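Side-chain contacts in fructuronate-tagaturonate epimerase UxaE from Cohnella laeviribosi in complex with 1 glycerol (Cohnella laeviribosi, PDB 6IL9), which interconverts the sugar acids fructuronate and tagaturonate by epimerisation, with a zinc ion bound in its TIM-barrel chain: residues V16-P20 with R21-E25; M33-E37 with G38-L42; E205-E208 with S209-S212; E246-Q249 with F250-I254; F349-F352 with A353-R357. One frame throughout, in Å; residues are numbered along the deposited sequence.

Contact 1 (V16-P20 with R21-E25); sequences VHVYP and RSRHE
Tyr19 and Ser22 close a tight reverse turn, and a single carbonyl oxygen does most of the work. Tyr19 O accepts the backbone N-H of Ser22 at 3.0 Å, and it also accepts the hydroxyl Ser22 OG at 2.7 Å, only 15° from the carbonyl plane. The hydroxyl gets there because OG sits between the backbone N and the carbonyl carbon of its own residue (chi1 72°), where it folds back over the turn. It has a second partner in the backbone N of Met33 on the next strand, so this small buried group links turn and sheet. Beside it, Tyr19 CB packs 3.8 Å from Ser22 OG, while the phenol leads off to Glu469 and takes His17 CD2 over one ring face. The other side of the turn is looser and faces solvent. There the extended Arg23 chain reaches back across Val18 at about a right angle, and Val18 CG1 lies over one face of the guanidinium, 3.6 Å from Arg23 NH2. Arg23 NH1 comes obliquely to 3.4 Å from Pro20 O. Pro20 and Arg21 occupy the exposed corner. With the backbone angles of these two corner residues, Tyr19 to Ser22 form a type I beta turn, here a short break within strand 17-26 at the border of an antiparallel sheet.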
loop_
_atom_site.group_PDB
_atom_site.type_symbol
_atom_site.label_atom_id
_atom_site.label_comp_id
_atom_site.label_asym_id
_atom_site.label_seq_id
_atom_site.Cartn_x
_atom_site.Cartn_y
_atom_site.Cartn_z
ATOM N N VAL A 16 -1.461 23.672 -25.303
ATOM C CA VAL A 16 -1.433 22.349 -24.688
ATOM C C VAL A 16 -0.921 22.481 -23.261
ATOM O O VAL A 16 0.061 23.190 -23.012
ATOM C CB VAL A 16 -0.539 21.385 -25.496
ATOM C CG1 VAL A 16 -0.301 20.091 -24.735
ATOM C CG2 VAL A 16 -1.167 21.097 -26.847
ATOM N N HIS A 17 -1.571 21.780 -22.327
ATOM C CA HIS A 17 -1.148 21.830 -20.934
ATOM C C HIS A 17 0.224 21.189 -20.749
ATOM O O HIS A 17 0.440 20.036 -21.136
ATOM C CB HIS A 17 -2.167 21.128 -20.037
ATOM C CG HIS A 17 -1.828 21.219 -18.583
ATOM N ND1 HIS A 17 -1.845 22.412 -17.889
ATOM C CD2 HIS A 17 -1.417 20.276 -17.702
ATOM C CE1 HIS A 17 -1.480 22.194 -16.638
ATOM N NE2 HIS A 17 -1.217 20.906 -16.498
ATOM N N VAL A 18 1.143 21.932 -20.136
ATOM C CA VAL A 18 2.478 21.450 -19.795
ATOM C C VAL A 18 2.554 21.341 -18.282
ATOM O O VAL A 18 2.166 22.274 -17.570
ATOM C CB VAL A 18 3.581 22.391 -20.313
ATOM C CG1 VAL A 18 4.951 21.889 -19.889
ATOM C CG2 VAL A 18 3.506 22.513 -21.820
ATOM N N TYR A 19 3.043 20.211 -17.796
ATOM C CA TYR A 19 3.207 20.051 -16.361
ATOM C C TYR A 19 4.473 20.788 -15.946
ATOM O O TYR A 19 5.561 20.422 -16.394
ATOM C CB TYR A 19 3.262 18.576 -15.988
ATOM C CG TYR A 19 1.917 17.891 -16.169
ATOM C CD1 TYR A 19 0.897 18.070 -15.242
ATOM C CD2 TYR A 19 1.663 17.091 -17.278
ATOM C CE1 TYR A 19 -0.347 17.453 -15.411
ATOM C CE2 TYR A 19 0.432 16.464 -17.452
ATOM C CZ TYR A 19 -0.569 16.651 -16.516
ATOM O OH TYR A 19 -1.792 16.037 -16.684
ATOM N N PRO A 20 4.372 21.849 -15.139
ATOM C CA PRO A 20 5.502 22.779 -15.031
ATOM C C PRO A 20 6.712 22.178 -14.346
ATOM O O PRO A 20 7.841 22.581 -14.652
ATOM C CB PRO A 20 4.913 23.954 -14.238
ATOM C CG PRO A 20 3.790 23.362 -13.462
ATOM C CD PRO A 20 3.216 22.271 -14.331
ATOM N N ARG A 21 6.522 21.208 -13.455
ATOM C CA ARG A 21 7.643 20.592 -12.762
ATOM C C ARG A 21 8.231 19.404 -13.517
ATOM O O ARG A 21 9.140 18.746 -12.996
ATOM C CB ARG A 21 7.207 20.155 -11.359
ATOM C CG ARG A 21 6.771 21.298 -10.445
ATOM C CD ARG A 21 6.276 20.739 -9.110
ATOM N NE ARG A 21 5.857 21.765 -8.153
ATOM C CZ ARG A 21 6.586 22.172 -7.113
ATOM N NH1 ARG A 21 7.790 21.659 -6.885
ATOM N NH2 ARG A 21 6.107 23.098 -6.295
ATOM N N SER A 22 7.764 19.126 -14.740
ATOM C CA SER A 22 8.175 17.938 -15.471
ATOM C C SER A 22 9.358 18.166 -16.401
ATOM O O SER A 22 9.773 17.225 -17.085
ATOM C CB SER A 22 7.000 17.387 -16.301
ATOM O OG SER A 22 6.733 18.245 -17.408
ATOM N N ARG A 23 9.899 19.378 -16.467
ATOM C CA ARG A 23 10.981 19.661 -17.402
ATOM C C ARG A 23 12.284 19.092 -16.860
ATOM O O ARG A 23 12.727 19.475 -15.772
ATOM C CB ARG A 23 11.103 21.163 -17.633
ATOM C CG ARG A 23 9.946 21.733 -18.419
ATOM C CD ARG A 23 10.070 23.234 -18.538
ATOM N NE ARG A 23 8.984 23.807 -19.324
ATOM C CZ ARG A 23 7.903 24.378 -18.804
ATOM N NH1 ARG A 23 7.755 24.452 -17.486
ATOM N NH2 ARG A 23 6.968 24.874 -19.606
ATOM N N HIS A 24 12.889 18.178 -17.616
ATOM C CA HIS A 24 14.164 17.575 -17.254
ATOM C C HIS A 24 15.054 17.516 -18.487
ATOM O O HIS A 24 14.618 17.790 -19.608
ATOM C CB HIS A 24 13.960 16.190 -16.631
ATOM C CG HIS A 24 13.212 16.238 -15.338
ATOM N ND1 HIS A 24 11.835 16.181 -15.272
ATOM C CD2 HIS A 24 13.646 16.398 -14.065
ATOM C CE1 HIS A 24 11.456 16.286 -14.010
ATOM N NE2 HIS A 24 12.537 16.414 -13.258
ATOM N N GLU A 25 16.323 17.178 -18.263
ATOM C CA GLU A 25 17.317 17.229 -19.322
ATOM C C GLU A 25 18.365 16.153 -19.080
ATOM O O GLU A 25 18.825 15.976 -17.950
ATOM C CB GLU A 25 17.976 18.611 -19.370
ATOM C CG GLU A 25 19.183 18.712 -20.278
ATOM C CD GLU A 25 19.325 20.099 -20.870
ATOM O OE1 GLU A 25 19.889 20.222 -21.984
ATOM O OE2 GLU A 25 18.867 21.066 -20.215
#

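Contact 2 (M33-E37 with G38-L42); sequences MIKAE and GRKYL
Ile34 and Tyr41 face each other as a hydrogen-bonded pair of an antiparallel hairpin, with their side chains on the same side of the sheet as Ala36 and Arg39. Ile34 CG1 lies 3.9 Å from Tyr41 CB, the two side chains crossing at a slant rather than running alongside. From there the phenol ring extends along the sheet, so that Ala36 O meets its edge near Tyr41 CE2 and not its face. A water in the ring plane completes this edge: it lies 2.6 Å from Tyr41 OH and donates to Ala36 O at 2.9 Å. On the other side of the sheet, Met33 CE reaches 4.1 Å from Leu42 CD2, its chain bent at chi3 (-49°), and Met33 SD meets Lys40 CD. Lys35 and Lys40 form a non-hydrogen-bonded pair. Lys35 leaves with CG anti to the backbone N (chi1 -174°) and passes the type I' turn, CE 3.9 Å from Gly38 CA, whereas Lys40 leads away; Lys35 NZ and Lys40 NZ stay 6.5 Å apart. Lys35 makes a salt bridge to Glu469, and Lys40 NZ a hydrogen bond to Gln148. A methionine in place of Lys35 would probably leave Glu469 without the ammonium group that pairs with it on this hairpin. The two ammonium groups are turned apart, and the Glu469 carboxylate probably offsets part of the repulsion between them.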
loop_
_atom_site.group_PDB
_atom_site.type_symbol
_atom_site.label_atom_id
_atom_site.label_comp_id
_atom_site.label_asym_id
_atom_site.label_seq_id
_atom_site.Cartn_x
_atom_site.Cartn_y
_atom_site.Cartn_z
ATOM N N MET A 33 6.516 16.660 -19.749
ATOM C CA MET A 33 5.244 15.954 -19.822
ATOM C C MET A 33 4.123 16.944 -20.111
ATOM O O MET A 33 4.132 18.077 -19.616
ATOM C CB MET A 33 4.946 15.204 -18.515
ATOM C CG MET A 33 3.780 14.235 -18.610
ATOM S SD MET A 33 3.524 13.219 -17.112
ATOM C CE MET A 33 5.276 12.693 -16.931
ATOM N N ILE A 34 3.160 16.507 -20.922
ATOM C CA ILE A 34 2.029 17.320 -21.325
ATOM C C ILE A 34 0.763 16.492 -21.171
ATOM O O ILE A 34 0.804 15.281 -20.946
ATOM C CB ILE A 34 2.155 17.816 -22.783
ATOM C CG1 ILE A 34 2.116 16.620 -23.739
ATOM C CG2 ILE A 34 3.432 18.621 -22.968
ATOM C CD1 ILE A 34 1.883 17.003 -25.201
ATOM N N LYS A 35 -0.374 17.160 -21.328
ATOM C CA LYS A 35 -1.646 16.462 -21.420
ATOM C C LYS A 35 -2.416 17.026 -22.599
ATOM O O LYS A 35 -2.585 18.243 -22.696
ATOM C CB LYS A 35 -2.465 16.604 -20.140
ATOM C CG LYS A 35 -3.737 15.767 -20.174
ATOM C CD LYS A 35 -4.399 15.756 -18.818
ATOM C CE LYS A 35 -5.637 14.876 -18.805
ATOM N NZ LYS A 35 -6.291 15.009 -17.471
ATOM N N ALA A 36 -2.858 16.144 -23.500
ATOM C CA ALA A 36 -3.651 16.552 -24.657
ATOM C C ALA A 36 -4.767 15.549 -24.904
ATOM O O ALA A 36 -4.522 14.342 -24.938
ATOM C CB ALA A 36 -2.778 16.676 -25.909
ATOM N N GLU A 37 -5.986 16.059 -25.095
ATOM C CA GLU A 37 -7.150 15.227 -25.410
ATOM C C GLU A 37 -7.320 14.108 -24.387
ATOM O O GLU A 37 -7.551 12.950 -24.734
ATOM C CB GLU A 37 -7.056 14.654 -26.825
ATOM C CG GLU A 37 -7.329 15.672 -27.914
ATOM C CD GLU A 37 -6.182 16.634 -28.079
ATOM O OE1 GLU A 37 -6.305 17.791 -27.625
ATOM O OE2 GLU A 37 -5.142 16.221 -28.632
ATOM N N GLY A 38 -7.172 14.457 -23.113
ATOM C CA GLY A 38 -7.413 13.523 -22.031
ATOM C C GLY A 38 -6.325 12.505 -21.786
ATOM O O GLY A 38 -6.531 11.588 -20.983
ATOM N N ARG A 39 -5.174 12.629 -22.449
ATOM C CA ARG A 39 -4.087 11.679 -22.287
ATOM C C ARG A 39 -2.772 12.413 -22.055
ATOM O O ARG A 39 -2.523 13.462 -22.653
ATOM C CB ARG A 39 -3.963 10.774 -23.513
ATOM C CG ARG A 39 -2.958 9.656 -23.328
ATOM C CD ARG A 39 -2.515 9.104 -24.660
ATOM N NE ARG A 39 -3.452 8.110 -25.161
ATOM C CZ ARG A 39 -3.438 6.827 -24.812
ATOM N NH1 ARG A 39 -2.527 6.378 -23.955
ATOM N NH2 ARG A 39 -4.335 5.993 -25.323
ATOM N N LYS A 40 -1.929 11.851 -21.194
ATOM C CA LYS A 40 -0.600 12.391 -20.944
ATOM C C LYS A 40 0.421 11.857 -21.949
ATOM O O LYS A 40 0.292 10.745 -22.465
ATOM C CB LYS A 40 -0.153 12.049 -19.522
ATOM C CG LYS A 40 -1.020 12.686 -18.437
ATOM C CD LYS A 40 -0.545 12.295 -17.031
ATOM C CE LYS A 40 -1.402 12.962 -15.965
ATOM N NZ LYS A 40 -0.989 12.575 -14.576
ATOM N N TYR A 41 1.448 12.669 -22.217
ATOM C CA TYR A 41 2.542 12.307 -23.118
ATOM C C TYR A 41 3.859 12.870 -22.606
ATOM O O TYR A 41 3.891 13.869 -21.888
ATOM C CB TYR A 41 2.343 12.853 -24.541
ATOM C CG TYR A 41 1.104 12.383 -25.257
ATOM C CD1 TYR A 41 1.115 11.215 -26.012
ATOM C CD2 TYR A 41 -0.069 13.128 -25.210
ATOM C CE1 TYR A 41 -0.025 10.785 -26.680
ATOM C CE2 TYR A 41 -1.204 12.709 -25.862
ATOM C CZ TYR A 41 -1.178 11.544 -26.605
ATOM O OH TYR A 41 -2.322 11.139 -27.255
ATOM N N LEU A 42 4.960 12.224 -23.014
ATOM C CA LEU A 42 6.289 12.821 -22.960
ATOM C C LEU A 42 6.569 13.529 -24.278
ATOM O O LEU A 42 6.186 13.039 -25.344
ATOM C CB LEU A 42 7.381 11.771 -22.738
ATOM C CG LEU A 42 7.467 10.907 -21.493
ATOM C CD1 LEU A 42 8.728 10.048 -21.587
ATOM C CD2 LEU A 42 7.484 11.782 -20.254
HETATM O O HOH W 1 -4.534 12.436 -27.075
#

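Contact 3 (E205-E208 with S209-S212); sequences ELPE and SVRS
Pro207 sits at the N-cap position of helix 208-218, and its carbonyl oxygen, Pro207 O, takes the backbone N of Arg211 at 3.1 Å and, more weakly, that of Val210; Ser212 N follows with a bond to Glu208 O. Around this first turn the Arg211 side chain curls back. Bent at chi3 (-91°), it brings NE to 3.0 Å from Leu206 O, a donor standing 48° above the plane of that carbonyl, while NH2 adds a weak bond to the same oxygen. The guanidinium thus meets Leu206 O near its edge and lays one face over the backbone of Glu208, whose CA is 3.7 Å above the plane. Lower down the same chain, Arg211 CG packs 4.0 Å from Leu206 CB. Val210 and Pro207 lie side by side and point the same way, with Val210 CG2 4.0 Å from Pro207 CD, and Leu206 and Val210 go on to touch helix 234-259. Glu204 lies near Arg211 as a long, weak ion pair, and Glu208 OE1 stays 5.0 Å from Arg211 NH2. The positive group is therefore held chiefly by a neutral carbonyl, the more distant carboxylates probably adding at most a weak attraction.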
loop_
_atom_site.group_PDB
_atom_site.type_symbol
_atom_site.label_atom_id
_atom_site.label_comp_id
_atom_site.label_asym_id
_atom_site.label_seq_id
_atom_site.Cartn_x
_atom_site.Cartn_y
_atom_site.Cartn_z
ATOM N N GLU A 205 4.393 -32.837 21.461
ATOM C CA GLU A 205 4.722 -33.546 20.229
ATOM C C GLU A 205 5.887 -32.913 19.469
ATOM O O GLU A 205 6.375 -33.511 18.501
ATOM C CB GLU A 205 3.491 -33.621 19.321
ATOM C CG GLU A 205 2.275 -34.216 20.003
ATOM C CD GLU A 205 1.127 -34.468 19.055
ATOM O OE1 GLU A 205 0.248 -35.287 19.399
ATOM O OE2 GLU A 205 1.099 -33.856 17.964
ATOM N N LEU A 206 6.349 -31.732 19.879
ATOM C CA LEU A 206 7.491 -31.104 19.231
ATOM C C LEU A 206 8.786 -31.839 19.589
ATOM O O LEU A 206 8.873 -32.490 20.632
ATOM C CB LEU A 206 7.597 -29.639 19.656
ATOM C CG LEU A 206 6.496 -28.730 19.122
ATOM C CD1 LEU A 206 6.575 -27.349 19.759
ATOM C CD2 LEU A 206 6.572 -28.642 17.612
ATOM N N PRO A 207 9.815 -31.753 18.737
ATOM C CA PRO A 207 11.100 -32.374 19.078
ATOM C C PRO A 207 11.698 -31.768 20.338
ATOM O O PRO A 207 11.517 -30.584 20.629
ATOM C CB PRO A 207 11.977 -32.078 17.853
ATOM C CG PRO A 207 11.018 -31.778 16.748
ATOM C CD PRO A 207 9.810 -31.170 17.385
ATOM N N GLU A 208 12.438 -32.591 21.092
ATOM C CA GLU A 208 13.017 -32.096 22.335
ATOM C C GLU A 208 14.009 -30.964 22.082
ATOM O O GLU A 208 14.112 -30.034 22.891
ATOM C CB GLU A 208 13.700 -33.225 23.103
ATOM C CG GLU A 208 14.669 -32.734 24.184
ATOM C CD GLU A 208 14.996 -33.794 25.218
ATOM O OE1 GLU A 208 14.461 -34.919 25.093
ATOM O OE2 GLU A 208 15.784 -33.502 26.151
ATOM N N SER A 209 14.756 -31.028 20.975
ATOM C CA SER A 209 15.698 -29.955 20.658
ATOM C C SER A 209 14.987 -28.613 20.530
ATOM O O SER A 209 15.542 -27.571 20.901
ATOM C CB SER A 209 16.440 -30.285 19.363
ATOM O OG SER A 209 15.546 -30.222 18.266
ATOM N N VAL A 210 13.772 -28.621 19.977
ATOM C CA VAL A 210 12.963 -27.410 19.857
ATOM C C VAL A 210 12.504 -26.950 21.230
ATOM O O VAL A 210 12.648 -25.777 21.600
ATOM C CB VAL A 210 11.756 -27.673 18.938
ATOM C CG1 VAL A 210 10.780 -26.506 18.966
ATOM C CG2 VAL A 210 12.208 -27.999 17.516
ATOM N N ARG A 211 11.934 -27.871 22.007
ATOM C CA ARG A 211 11.424 -27.506 23.321
ATOM C C ARG A 211 12.546 -27.043 24.234
ATOM O O ARG A 211 12.356 -26.122 25.037
ATOM C CB ARG A 211 10.658 -28.687 23.923
ATOM C CG ARG A 211 9.389 -29.007 23.154
ATOM C CD ARG A 211 8.543 -30.041 23.872
ATOM N NE ARG A 211 8.867 -31.402 23.453
ATOM C CZ ARG A 211 9.631 -32.235 24.152
ATOM N NH1 ARG A 211 10.164 -31.844 25.301
ATOM N NH2 ARG A 211 9.867 -33.461 23.697
ATOM N N SER A 212 13.738 -27.625 24.092
ATOM C CA SER A 212 14.872 -27.172 24.888
ATOM C C SER A 212 15.314 -25.771 24.476
ATOM O O SER A 212 15.619 -24.933 25.335
ATOM C CB SER A 212 16.025 -28.166 24.760
ATOM O OG SER A 212 17.274 -27.540 24.984
#

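Contact 4 (E246-Q249 with F250-I254); sequences EAIQ and FMIYI
Phe250, whose CB rests 3.4 Å from Ala247 O, carries a ring with Ile254 CG1 over one face, 3.7 Å above the plane and toward the rim; Gln186 and Leu181 also touch this side chain. The Tyr253 ring leads away from the turn, its hydroxyl bonded to Glu165 and Lys257. Met251, with CG anti to its carbonyl carbon (chi1 -64°) and the chain extended beyond, lies back along the helix: CG is 3.2 Å from Ala247 O, SD passes 3.9 Å from Ile248 CA, and CE ends 4.0 Å from Ala247 CB. Ile248 and Ile252 lie alongside each other, with Ile248 CG2 3.7 Å from Ile252 CD1, and both face helix 281-293. Cutting Met251 back to an alanine is likely to open a gap between the Ala247 methyl and Leu291, where the thioether now lies. Phe250, Met251, Ile252 and Tyr253 donate their N-H groups to Glu246, Ala247, Ile248 and Gln249 O, which leaves apolar side chains to join this helix to its barrel neighbours.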
loop_
_atom_site.group_PDB
_atom_site.type_symbol
_atom_site.label_atom_id
_atom_site.label_comp_id
_atom_site.label_asym_id
_atom_site.label_seq_id
_atom_site.Cartn_x
_atom_site.Cartn_y
_atom_site.Cartn_z
ATOM N N GLU A 246 5.961 -22.188 13.149
ATOM C CA GLU A 246 5.995 -22.464 11.717
ATOM C C GLU A 246 6.105 -21.171 10.916
ATOM O O GLU A 246 6.788 -21.125 9.886
ATOM C CB GLU A 246 4.758 -23.263 11.306
ATOM C CG GLU A 246 4.733 -23.640 9.839
ATOM C CD GLU A 246 3.496 -24.444 9.463
ATOM O OE1 GLU A 246 2.878 -25.049 10.371
ATOM O OE2 GLU A 246 3.149 -24.473 8.260
ATOM N N ALA A 247 5.450 -20.106 11.384
ATOM C CA ALA A 247 5.564 -18.821 10.705
ATOM C C ALA A 247 6.975 -18.258 10.821
ATOM O O ALA A 247 7.499 -17.687 9.862
ATOM C CB ALA A 247 4.539 -17.835 11.268
ATOM N N ILE A 248 7.594 -18.401 11.995
ATOM C CA ILE A 248 8.972 -17.945 12.188
ATOM C C ILE A 248 9.906 -18.677 11.238
ATOM O O ILE A 248 10.774 -18.073 10.597
ATOM C CB ILE A 248 9.394 -18.150 13.651
ATOM C CG1 ILE A 248 8.589 -17.224 14.568
ATOM C CG2 ILE A 248 10.916 -17.933 13.829
ATOM C CD1 ILE A 248 8.710 -17.600 16.041
ATOM N N GLN A 249 9.747 -19.999 11.141
ATOM C CA GLN A 249 10.589 -20.773 10.235
ATOM C C GLN A 249 10.422 -20.298 8.803
ATOM O O GLN A 249 11.393 -20.258 8.036
ATOM C CB GLN A 249 10.252 -22.257 10.351
ATOM C CG GLN A 249 10.596 -22.840 11.685
ATOM C CD GLN A 249 12.070 -22.739 11.981
ATOM O OE1 GLN A 249 12.477 -22.176 13.004
ATOM N NE2 GLN A 249 12.890 -23.277 11.082
ATOM N N PHE A 250 9.196 -19.925 8.436
ATOM C CA PHE A 250 8.908 -19.446 7.090
ATOM C C PHE A 250 9.555 -18.088 6.846
ATOM O O PHE A 250 10.101 -17.843 5.766
ATOM C CB PHE A 250 7.389 -19.384 6.890
ATOM C CG PHE A 250 6.961 -18.894 5.530
ATOM C CD1 PHE A 250 7.322 -19.582 4.377
ATOM C CD2 PHE A 250 6.171 -17.760 5.412
ATOM C CE1 PHE A 250 6.919 -19.136 3.126
ATOM C CE2 PHE A 250 5.764 -17.302 4.164
ATOM C CZ PHE A 250 6.145 -17.988 3.019
ATOM N N MET A 251 9.503 -17.199 7.844
ATOM C CA MET A 251 10.197 -15.918 7.753
ATOM C C MET A 251 11.685 -16.120 7.484
ATOM O O MET A 251 12.263 -15.495 6.586
ATOM C CB MET A 251 9.998 -15.121 9.053
ATOM C CG MET A 251 8.564 -14.704 9.383
ATOM S SD MET A 251 8.312 -14.223 11.138
ATOM C CE MET A 251 6.535 -14.418 11.229
ATOM N N ILE A 252 12.324 -16.985 8.273
ATOM C CA ILE A 252 13.759 -17.202 8.135
ATOM C C ILE A 252 14.079 -17.783 6.762
ATOM O O ILE A 252 15.041 -17.369 6.108
ATOM C CB ILE A 252 14.270 -18.117 9.260
ATOM C CG1 ILE A 252 14.111 -17.416 10.611
ATOM C CG2 ILE A 252 15.726 -18.499 9.017
ATOM C CD1 ILE A 252 14.031 -18.375 11.792
ATOM N N TYR A 253 13.279 -18.754 6.318
ATOM C CA TYR A 253 13.516 -19.422 5.040
ATOM C C TYR A 253 13.462 -18.433 3.882
ATOM O O TYR A 253 14.327 -18.440 2.997
ATOM C CB TYR A 253 12.478 -20.531 4.862
ATOM C CG TYR A 253 12.307 -21.061 3.451
ATOM C CD1 TYR A 253 13.226 -21.955 2.907
ATOM C CD2 TYR A 253 11.203 -20.696 2.681
ATOM C CE1 TYR A 253 13.055 -22.463 1.622
ATOM C CE2 TYR A 253 11.027 -21.192 1.393
ATOM C CZ TYR A 253 11.959 -22.072 0.871
ATOM O OH TYR A 253 11.790 -22.571 -0.404
ATOM N N ILE A 254 12.451 -17.567 3.881
ATOM C CA ILE A 254 12.325 -16.563 2.825
ATOM C C ILE A 254 13.467 -15.556 2.907
ATOM O O ILE A 254 14.063 -15.180 1.887
ATOM C CB ILE A 254 10.951 -15.871 2.916
ATOM C CG1 ILE A 254 9.813 -16.854 2.591
ATOM C CG2 ILE A 254 10.906 -14.648 2.018
ATOM C CD1 ILE A 254 9.913 -17.508 1.214
#

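Contact 5 (F349-F352 with A353-R357); sequences FSVF and ALVGR
Ala353 begins the second half of this helical run by reaching Phe349 only through water: its N donates to a water at 3.0 Å, which in turn donates to Phe349 O. Leu354 repeats the pattern, its N 3.0 Å from a second water that donates to Ser350 O at 2.8 Å. Leu354 CB also sits 3.4 Å from Val351 O. At Val355 the bridge gives way to a direct bond, N to Val351 O at 2.9 Å. With Val355 CG1 anti to the backbone N (chi1 167°), CG2 stands beside that N and therefore lies against Val351 O and 4.3 Å from Val351 CG2. Gly356 N bonds Phe352 O at 2.9 Å and an angle of 169°, and Arg357 N continues the ladder to Ala353 O. Val351 and Leu354 touch helix 319-336, while Phe352 meets His483 and Leu486 of helix 469-487. Water-bridged and then direct i to i+4 links mark helix 349-358, which joins strands 339-342 and 363-367 in a beta-alpha-beta crossover of the TIM barrel.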
loop_
_atom_site.group_PDB
_atom_site.type_symbol
_atom_site.label_atom_id
_atom_site.label_comp_id
_atom_site.label_asym_id
_atom_site.label_seq_id
_atom_site.Cartn_x
_atom_site.Cartn_y
_atom_site.Cartn_z
ATOM N N PHE A 349 -8.255 7.563 11.969
ATOM C CA PHE A 349 -7.829 8.844 12.525
ATOM C C PHE A 349 -7.656 8.772 14.035
ATOM O O PHE A 349 -6.791 9.462 14.592
ATOM C CB PHE A 349 -8.823 9.937 12.130
ATOM C CG PHE A 349 -8.941 10.124 10.639
ATOM C CD1 PHE A 349 -7.832 10.482 9.885
ATOM C CD2 PHE A 349 -10.154 9.922 9.988
ATOM C CE1 PHE A 349 -7.935 10.637 8.499
ATOM C CE2 PHE A 349 -10.263 10.077 8.613
ATOM C CZ PHE A 349 -9.149 10.437 7.872
ATOM N N SER A 350 -8.424 7.904 14.698
ATOM C CA SER A 350 -8.370 7.782 16.151
ATOM C C SER A 350 -7.056 7.209 16.672
ATOM O O SER A 350 -6.780 7.342 17.873
ATOM C CB SER A 350 -9.522 6.890 16.626
ATOM O OG SER A 350 -10.735 7.591 16.505
ATOM N N VAL A 351 -6.255 6.554 15.829
ATOM C CA VAL A 351 -5.013 5.934 16.292
ATOM C C VAL A 351 -3.764 6.694 15.865
ATOM O O VAL A 351 -2.675 6.393 16.380
ATOM C CB VAL A 351 -4.900 4.465 15.834
ATOM C CG1 VAL A 351 -6.193 3.717 16.092
ATOM C CG2 VAL A 351 -4.495 4.386 14.367
ATOM N N PHE A 352 -3.877 7.659 14.953
ATOM C CA PHE A 352 -2.689 8.203 14.305
ATOM C C PHE A 352 -1.803 8.969 15.273
ATOM O O PHE A 352 -0.576 8.818 15.240
ATOM C CB PHE A 352 -3.090 9.100 13.148
ATOM C CG PHE A 352 -3.592 8.353 11.952
ATOM C CD1 PHE A 352 -3.248 7.029 11.740
ATOM C CD2 PHE A 352 -4.401 8.985 11.035
ATOM C CE1 PHE A 352 -3.715 6.349 10.626
ATOM C CE2 PHE A 352 -4.873 8.311 9.920
ATOM C CZ PHE A 352 -4.536 7.006 9.711
ATOM N N ALA A 353 -2.383 9.815 16.130
ATOM C CA ALA A 353 -1.535 10.559 17.054
ATOM C C ALA A 353 -0.816 9.614 18.008
ATOM O O ALA A 353 0.368 9.812 18.326
ATOM C CB ALA A 353 -2.363 11.587 17.827
ATOM N N LEU A 354 -1.519 8.579 18.469
ATOM C CA LEU A 354 -0.896 7.572 19.318
ATOM C C LEU A 354 0.258 6.891 18.601
ATOM O O LEU A 354 1.332 6.684 19.181
ATOM C CB LEU A 354 -1.941 6.533 19.743
ATOM C CG LEU A 354 -3.014 7.015 20.723
ATOM C CD1 LEU A 354 -4.085 5.942 20.874
ATOM C CD2 LEU A 354 -2.408 7.333 22.075
ATOM N N VAL A 355 0.049 6.502 17.345
ATOM C CA VAL A 355 1.114 5.819 16.613
ATOM C C VAL A 355 2.325 6.732 16.486
ATOM O O VAL A 355 3.464 6.319 16.726
ATOM C CB VAL A 355 0.615 5.348 15.237
ATOM C CG1 VAL A 355 1.794 4.939 14.353
ATOM C CG2 VAL A 355 -0.346 4.171 15.419
ATOM N N GLY A 356 2.091 7.990 16.115
ATOM C CA GLY A 356 3.194 8.923 15.971
ATOM C C GLY A 356 3.935 9.140 17.277
ATOM O O GLY A 356 5.166 9.182 17.304
ATOM N N ARG A 357 3.194 9.262 18.379
ATOM C CA ARG A 357 3.823 9.523 19.666
ATOM C C ARG A 357 4.640 8.324 20.143
ATOM O O ARG A 357 5.800 8.474 20.539
ATOM C CB ARG A 357 2.762 9.903 20.700
ATOM C CG ARG A 357 3.346 10.539 21.941
ATOM C CD ARG A 357 2.682 10.065 23.216
ATOM N NE ARG A 357 1.227 10.164 23.187
ATOM C CZ ARG A 357 0.445 9.757 24.184
ATOM N NH1 ARG A 357 0.995 9.246 25.283
ATOM N NH2 ARG A 357 -0.875 9.866 24.096
HETATM O O HOH W 2 -5.227 10.684 16.260
HETATM O O HOH W 3 -4.544 8.935 18.371
#

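The five contacts follow one another along the chain without overlap. Contacts 1 and 2 are neighbours, their centres about 10 Å apart, in the antiparallel sheet near the N-terminus, where strands 17-26 and 29-36 pair. Contacts 3 and 4 are about 17 Å apart between centres; contact 3 opens helix 208-218, between barrel strands 178-182 and 267-271, and contact 4 lies in helix 234-259, which leads back to strand 267-271 and packs on the barrel. Contact 5, about 30 Å from contact 4 between centres, belongs to a later barrel helix. Contacts 1 and 2 thus lie across the chain's centre from contacts 3 and 4, while contacts 4 and 5 sit in helices around the zinc-bearing barrel.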